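Local structure of FERM, ARHGEF and pleckstrin domain-containing protein 2 (6D2K) at residues A[190-198]-A[209-220]. The protein activates RAC1 as a guanine nucleotide exchange factor and takes part in semaphorin signalling, actin remodelling and integrin regulation. Residues are numbered along the deposited sequence; the frame is centred on the assembly and turned at random.
Sequences LEMYGIRFH and NLAVSHMGVLVF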
ATOM      1  N   LEU A 190      -7.169  12.265  -1.708  1.00 13.44           N
ATOM      2  CA  LEU A 190      -7.776  11.432  -2.739  1.00 14.58           C
ATOM      3  C   LEU A 190      -8.541  10.293  -2.099  1.00 15.00           C
ATOM      4  O   LEU A 190      -8.075   9.692  -1.139  1.00 14.25           O
ATOM      5  CB  LEU A 190      -6.725  10.851  -3.680  1.00 13.25           C
ATOM      6  CG  LEU A 190      -5.906  11.923  -4.389  1.00 15.82           C
ATOM      7  CD1 LEU A 190      -4.832  11.259  -5.224  1.00 17.39           C
ATOM      8  CD2 LEU A 190      -6.832  12.790  -5.245  1.00 16.60           C
ATOM      9  N   GLU A 191      -9.712  10.005  -2.647  1.00 16.01           N
ATOM     10  CA  GLU A 191     -10.549   8.930  -2.123  1.00 17.34           C
ATOM     11  C   GLU A 191      -9.804   7.602  -2.170  1.00 15.40           C
ATOM     12  O   GLU A 191     -10.027   6.731  -1.320  1.00 15.57           O
ATOM     13  CB  GLU A 191     -11.839   8.841  -2.934  1.00 22.61           C
ATOM     14  CG  GLU A 191     -12.853   7.837  -2.404  1.00 26.80           C
ATOM     15  CD  GLU A 191     -14.185   7.956  -3.120  1.00 33.02           C
ATOM     16  OE1 GLU A 191     -15.165   8.383  -2.476  1.00 32.64           O
ATOM     17  OE2 GLU A 191     -14.235   7.642  -4.327  1.00 38.24           O
ATOM     18  N   MET A 192      -8.915   7.442  -3.149  1.00 14.27           N
ATOM     19  CA  MET A 192      -8.188   6.183  -3.294  1.00 12.29           C
ATOM     20  C   MET A 192      -6.851   6.117  -2.541  1.00 13.52           C
ATOM     21  O   MET A 192      -6.118   5.130  -2.656  1.00 13.04           O
ATOM     22  CB  MET A 192      -7.994   5.848  -4.775  1.00 17.82           C
ATOM     23  CG  MET A 192      -9.317   5.518  -5.501  1.00 17.26           C
ATOM     24  SD  MET A 192     -10.175   4.081  -4.785  1.00 20.77           S
ATOM     25  CE  MET A 192      -9.048   2.777  -5.241  1.00 24.71           C
ATOM     26  N   TYR A 193      -6.533   7.158  -1.777  1.00 11.76           N
ATOM     27  CA  TYR A 193      -5.311   7.173  -0.967  1.00 12.35           C
ATOM     28  C   TYR A 193      -5.262   5.960  -0.040  1.00 12.13           C
ATOM     29  O   TYR A 193      -6.162   5.759   0.775  1.00 13.29           O
ATOM     30  CB  TYR A 193      -5.211   8.482  -0.165  1.00 15.57           C
ATOM     31  CG  TYR A 193      -4.151   8.493   0.926  1.00 11.09           C
ATOM     32  CD1 TYR A 193      -2.806   8.597   0.613  1.00 10.59           C
ATOM     33  CD2 TYR A 193      -4.502   8.396   2.263  1.00 12.24           C
ATOM     34  CE1 TYR A 193      -1.844   8.609   1.599  1.00 12.45           C
ATOM     35  CE2 TYR A 193      -3.549   8.401   3.257  1.00 13.99           C
ATOM     36  CZ  TYR A 193      -2.217   8.501   2.921  1.00 12.38           C
ATOM     37  OH  TYR A 193      -1.244   8.497   3.897  1.00 15.87           O
ATOM     38  N   GLY A 194      -4.214   5.158  -0.193  1.00 11.27           N
ATOM     39  CA  GLY A 194      -4.001   3.962   0.615  1.00 11.64           C
ATOM     40  C   GLY A 194      -4.962   2.810   0.356  1.00 13.52           C
ATOM     41  O   GLY A 194      -4.945   1.822   1.097  1.00 15.67           O
ATOM     42  N   ILE A 195      -5.783   2.906  -0.687  1.00 11.22           N
ATOM     43  CA  ILE A 195      -6.844   1.909  -0.887  1.00 13.20           C
ATOM     44  C   ILE A 195      -6.364   0.706  -1.700  1.00 13.53           C
ATOM     45  O   ILE A 195      -5.704   0.864  -2.732  1.00 15.17           O
ATOM     46  CB  ILE A 195      -8.078   2.520  -1.576  1.00 11.03           C
ATOM     47  CG1 ILE A 195      -8.700   3.609  -0.698  1.00 16.04           C
ATOM     48  CG2 ILE A 195      -9.121   1.431  -1.901  1.00 15.83           C
ATOM     49  CD1 ILE A 195      -9.372   3.068   0.558  1.00 15.60           C
ATOM     50  N   ARG A 196      -6.694  -0.497  -1.223  1.00 13.48           N
ATOM     51  CA  ARG A 196      -6.500  -1.732  -1.979  1.00 14.61           C
ATOM     52  C   ARG A 196      -7.814  -2.498  -1.908  1.00 12.94           C
ATOM     53  O   ARG A 196      -8.355  -2.711  -0.815  1.00 14.26           O
ATOM     54  CB  ARG A 196      -5.363  -2.572  -1.380  1.00 14.90           C
ATOM     55  CG  ARG A 196      -3.966  -1.996  -1.596  1.00 19.70           C
ATOM     56  CD  ARG A 196      -3.563  -1.014  -0.490  1.00 21.56           C
ATOM     57  NE  ARG A 196      -2.172  -0.571  -0.641  1.00 19.17           N
ATOM     58  CZ  ARG A 196      -1.780   0.430  -1.426  1.00 19.84           C
ATOM     59  NH1 ARG A 196      -2.656   1.113  -2.151  1.00 19.58           N
ATOM     60  NH2 ARG A 196      -0.497   0.735  -1.496  1.00 19.42           N
ATOM     61  N   PHE A 197      -8.350  -2.853  -3.071  1.00 11.67           N
ATOM     62  CA  PHE A 197      -9.635  -3.545  -3.151  1.00 12.22           C
ATOM     63  C   PHE A 197      -9.507  -5.042  -2.919  1.00 14.87           C
ATOM     64  O   PHE A 197      -8.546  -5.678  -3.365  1.00 14.69           O
ATOM     65  CB  PHE A 197     -10.243  -3.334  -4.535  1.00 16.06           C
ATOM     66  CG  PHE A 197     -10.839  -1.966  -4.742  1.00 15.60           C
ATOM     67  CD1 PHE A 197     -11.058  -1.115  -3.680  1.00 17.59           C
ATOM     68  CD2 PHE A 197     -11.231  -1.564  -6.006  1.00 23.78           C
ATOM     69  CE1 PHE A 197     -11.639   0.132  -3.877  1.00 19.42           C
ATOM     70  CE2 PHE A 197     -11.811  -0.318  -6.205  1.00 26.68           C
ATOM     71  CZ  PHE A 197     -12.008   0.523  -5.140  1.00 22.51           C
ATOM     72  N   HIS A 198     -10.509  -5.590  -2.247  1.00 14.95           N
ATOM     73  CA  HIS A 198     -10.659  -7.026  -2.086  1.00 13.90           C
ATOM     74  C   HIS A 198     -12.066  -7.349  -2.561  1.00 15.01           C
ATOM     75  O   HIS A 198     -13.043  -6.918  -1.956  1.00 14.15           O
ATOM     76  CB  HIS A 198     -10.494  -7.424  -0.611  1.00 14.93           C
ATOM     77  CG  HIS A 198      -9.195  -6.981  -0.005  1.00 17.17           C
ATOM     78  ND1 HIS A 198      -8.224  -7.871   0.410  1.00 19.35           N
ATOM     79  CD2 HIS A 198      -8.715  -5.743   0.271  1.00 17.69           C
ATOM     80  CE1 HIS A 198      -7.195  -7.198   0.895  1.00 20.48           C
ATOM     81  NE2 HIS A 198      -7.471  -5.908   0.830  1.00 19.72           N
ATOM     82  N   ASN A 209     -16.382  -3.964  -3.711  1.00 19.40           N
ATOM     83  CA  ASN A 209     -14.974  -3.994  -3.351  1.00 17.32           C
ATOM     84  C   ASN A 209     -14.837  -3.597  -1.895  1.00 15.27           C
ATOM     85  O   ASN A 209     -15.278  -2.517  -1.497  1.00 18.16           O
ATOM     86  CB  ASN A 209     -14.172  -3.039  -4.240  1.00 16.96           C
ATOM     87  CG  ASN A 209     -14.052  -3.540  -5.668  1.00 21.23           C
ATOM     88  OD1 ASN A 209     -13.657  -4.680  -5.910  1.00 22.67           O
ATOM     89  ND2 ASN A 209     -14.406  -2.692  -6.620  1.00 27.77           N
ATOM     90  N   LEU A 210     -14.245  -4.477  -1.097  1.00 13.52           N
ATOM     91  CA  LEU A 210     -13.947  -4.175   0.299  1.00 13.30           C
ATOM     92  C   LEU A 210     -12.575  -3.527   0.424  1.00 13.11           C
ATOM     93  O   LEU A 210     -11.639  -3.832  -0.334  1.00 13.11           O
ATOM     94  CB  LEU A 210     -13.985  -5.440   1.163  1.00 13.24           C
ATOM     95  CG  LEU A 210     -15.360  -6.068   1.344  1.00 13.60           C
ATOM     96  CD1 LEU A 210     -15.236  -7.383   2.097  1.00 15.02           C
ATOM     97  CD2 LEU A 210     -16.289  -5.130   2.100  1.00 18.00           C
ATOM     98  N   ALA A 211     -12.462  -2.617   1.380  1.00 12.71           N
ATOM     99  CA  ALA A 211     -11.169  -2.008   1.686  1.00 12.42           C
ATOM    100  C   ALA A 211     -11.122  -1.631   3.149  1.00 12.33           C
ATOM    101  O   ALA A 211     -12.122  -1.708   3.858  1.00 12.97           O
ATOM    102  CB  ALA A 211     -10.910  -0.786   0.794  1.00 12.54           C
ATOM    103  N   VAL A 212      -9.948  -1.229   3.615  1.00 12.91           N
ATOM    104  CA  VAL A 212      -9.824  -0.786   4.997  1.00 12.84           C
ATOM    105  C   VAL A 212      -8.910   0.433   5.067  1.00 14.83           C
ATOM    106  O   VAL A 212      -7.973   0.578   4.269  1.00 16.57           O
ATOM    107  CB  VAL A 212      -9.342  -1.930   5.930  1.00 14.29           C
ATOM    108  CG1 VAL A 212      -7.928  -2.337   5.593  1.00 16.77           C
ATOM    109  CG2 VAL A 212      -9.475  -1.519   7.398  1.00 16.79           C
ATOM    110  N   SER A 213      -9.211   1.336   5.991  1.00 13.21           N
ATOM    111  CA  SER A 213      -8.439   2.578   6.116  1.00 13.11           C
ATOM    112  C   SER A 213      -8.336   2.952   7.592  1.00 15.71           C
ATOM    113  O   SER A 213      -8.887   2.267   8.459  1.00 15.05           O
ATOM    114  CB  SER A 213      -9.124   3.715   5.363  1.00 17.82           C
ATOM    115  OG  SER A 213     -10.259   4.181   6.099  1.00 16.72           O
ATOM    116  N   HIS A 214      -7.633   4.046   7.877  1.00 15.83           N
ATOM    117  CA  HIS A 214      -7.508   4.531   9.240  1.00 19.28           C
ATOM    118  C   HIS A 214      -8.891   4.847   9.836  1.00 15.45           C
ATOM    119  O   HIS A 214      -9.055   4.907  11.061  1.00 19.12           O
ATOM    120  CB  HIS A 214      -6.599   5.774   9.272  1.00 19.03           C
ATOM    121  CG  HIS A 214      -7.199   6.974   8.612  1.00 19.31           C
ATOM    122  ND1 HIS A 214      -7.036   7.244   7.272  1.00 24.53           N
ATOM    123  CD2 HIS A 214      -7.967   7.973   9.110  1.00 18.90           C
ATOM    124  CE1 HIS A 214      -7.685   8.354   6.968  1.00 24.45           C
ATOM    125  NE2 HIS A 214      -8.263   8.813   8.064  1.00 24.06           N
ATOM    126  N   MET A 215      -9.884   5.030   8.974  1.00 17.19           N
ATOM    127  CA  MET A 215     -11.231   5.371   9.451  1.00 17.89           C
ATOM    128  C   MET A 215     -12.096   4.164   9.789  1.00 18.24           C
ATOM    129  O   MET A 215     -12.973   4.248  10.647  1.00 16.44           O
ATOM    130  CB  MET A 215     -11.974   6.203   8.423  1.00 21.22           C
ATOM    131  CG  MET A 215     -12.824   7.278   9.041  1.00 36.52           C
ATOM    132  SD  MET A 215     -11.828   8.770   9.115  1.00 36.07           S
ATOM    133  CE  MET A 215     -11.633   9.055   7.357  1.00 40.72           C
ATOM    134  N   GLY A 216     -11.872   3.053   9.099  1.00 15.33           N
ATOM    135  CA  GLY A 216     -12.700   1.874   9.298  1.00 15.88           C
ATOM    136  C   GLY A 216     -12.725   0.960   8.088  1.00 13.52           C
ATOM    137  O   GLY A 216     -11.857   1.029   7.211  1.00 14.12           O
ATOM    138  N   VAL A 217     -13.721   0.076   8.053  1.00 12.16           N
ATOM    139  CA  VAL A 217     -13.885  -0.830   6.940  1.00 12.53           C
ATOM    140  C   VAL A 217     -14.779  -0.186   5.905  1.00 14.36           C
ATOM    141  O   VAL A 217     -15.806   0.420   6.235  1.00 15.80           O
ATOM    142  CB  VAL A 217     -14.449  -2.178   7.408  1.00 11.51           C
ATOM    143  CG1 VAL A 217     -14.641  -3.131   6.223  1.00 15.19           C
ATOM    144  CG2 VAL A 217     -13.495  -2.770   8.426  1.00 14.76           C
ATOM    145  N   LEU A 218     -14.371  -0.304   4.650  1.00 13.26           N
ATOM    146  CA  LEU A 218     -14.987   0.443   3.574  1.00 13.03           C
ATOM    147  C   LEU A 218     -15.606  -0.464   2.528  1.00 16.37           C
ATOM    148  O   LEU A 218     -15.096  -1.551   2.253  1.00 15.33           O
ATOM    149  CB  LEU A 218     -13.947   1.361   2.910  1.00 13.68           C
ATOM    150  CG  LEU A 218     -13.053   2.210   3.817  1.00 15.40           C
ATOM    151  CD1 LEU A 218     -12.063   2.990   2.953  1.00 14.57           C
ATOM    152  CD2 LEU A 218     -13.858   3.185   4.645  1.00 16.09           C
ATOM    153  N   VAL A 219     -16.710  -0.007   1.940  1.00 16.47           N
ATOM    154  CA  VAL A 219     -17.347  -0.717   0.842  1.00 16.45           C
ATOM    155  C   VAL A 219     -17.449   0.181  -0.383  1.00 19.89           C
ATOM    156  O   VAL A 219     -17.979   1.295  -0.305  1.00 21.73           O
ATOM    157  CB  VAL A 219     -18.767  -1.216   1.214  1.00 17.96           C
ATOM    158  CG1 VAL A 219     -19.404  -1.934   0.024  1.00 22.09           C
ATOM    159  CG2 VAL A 219     -18.692  -2.141   2.404  1.00 17.64           C
ATOM    160  N   PHE A 220     -16.927  -0.307  -1.503  1.00 19.90           N
ATOM    161  CA  PHE A 220     -17.034   0.375  -2.784  1.00 21.19           C
ATOM    162  C   PHE A 220     -17.881  -0.485  -3.715  1.00 25.81           C
ATOM    163  O   PHE A 220     -17.800  -1.707  -3.685  1.00 26.93           O
ATOM    164  CB  PHE A 220     -15.651   0.553  -3.410  1.00 22.01           C
ATOM    165  CG  PHE A 220     -14.787   1.560  -2.718  1.00 20.61           C
ATOM    166  CD1 PHE A 220     -14.543   2.794  -3.306  1.00 26.17           C
ATOM    167  CD2 PHE A 220     -14.188   1.276  -1.504  1.00 17.06           C
ATOM    168  CE1 PHE A 220     -13.731   3.726  -2.690  1.00 22.14           C
ATOM    169  CE2 PHE A 220     -13.377   2.199  -0.880  1.00 18.66           C
ATOM    170  CZ  PHE A 220     -13.148   3.437  -1.477  1.00 22.24           C
TER
HETATM  171  O   HOH W   1      -5.733   2.329   3.920  1.00 26.99           O
HETATM  172  O   HOH W   2      -7.740  -1.128   1.542  1.00 21.60           O
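With CG set anti to its own carbonyl carbon (chi1 -76°), the Phe197 ring lies across Asn209, which makes the same choice at chi1 and so puts its amide over the ring; chi2 (-52°) then turns the amide flat against it. The two planes are almost parallel, and Asn209 ND2 sits 3.4 Å from Phe197 CD2. Asn209 CB adds a CH-pi contact over the same face, 3.7 Å from the centroid of the Phe197 ring. The amide is also held from elsewhere, since ND2 donates to the carbonyl of Gly222. Phe197 CE1 comes down over a face of Phe220, 3.6 Å from Phe220 CG, the two rings inclined at 51°. Met192, its chain bent at chi2 and chi3, makes an oblique Met-aromatic contact with the same ring, Met192 SD lying 4.1 Å from Phe220 CE1.

Here the linker after helix 176-187, from the central lobe of the FERM domain, enters the first strand of the C-terminal PH-like lobe. His198 and Leu210 form an antiparallel hydrogen-bonded pair: His198 N gives to Leu210 O at 2.8 Å, and Leu210 N returns a bond to His198 O.

Back along the linker the chain draws away from strand 207-213, and two waters bridge the backbones. One accepts from both Arg196 N and Val212 N; the other donates to the carbonyls of Gly194 and Val212. Ile195 packs with both branches, CG2 on the methyl of Ala211 and Ile195 CD1 3.6 Å from Leu218 CD1. Arg196 sends its guanidinium the other way, to a salt bridge with Asp111, while NH1 reaches Ile195 O from above the carbonyl plane.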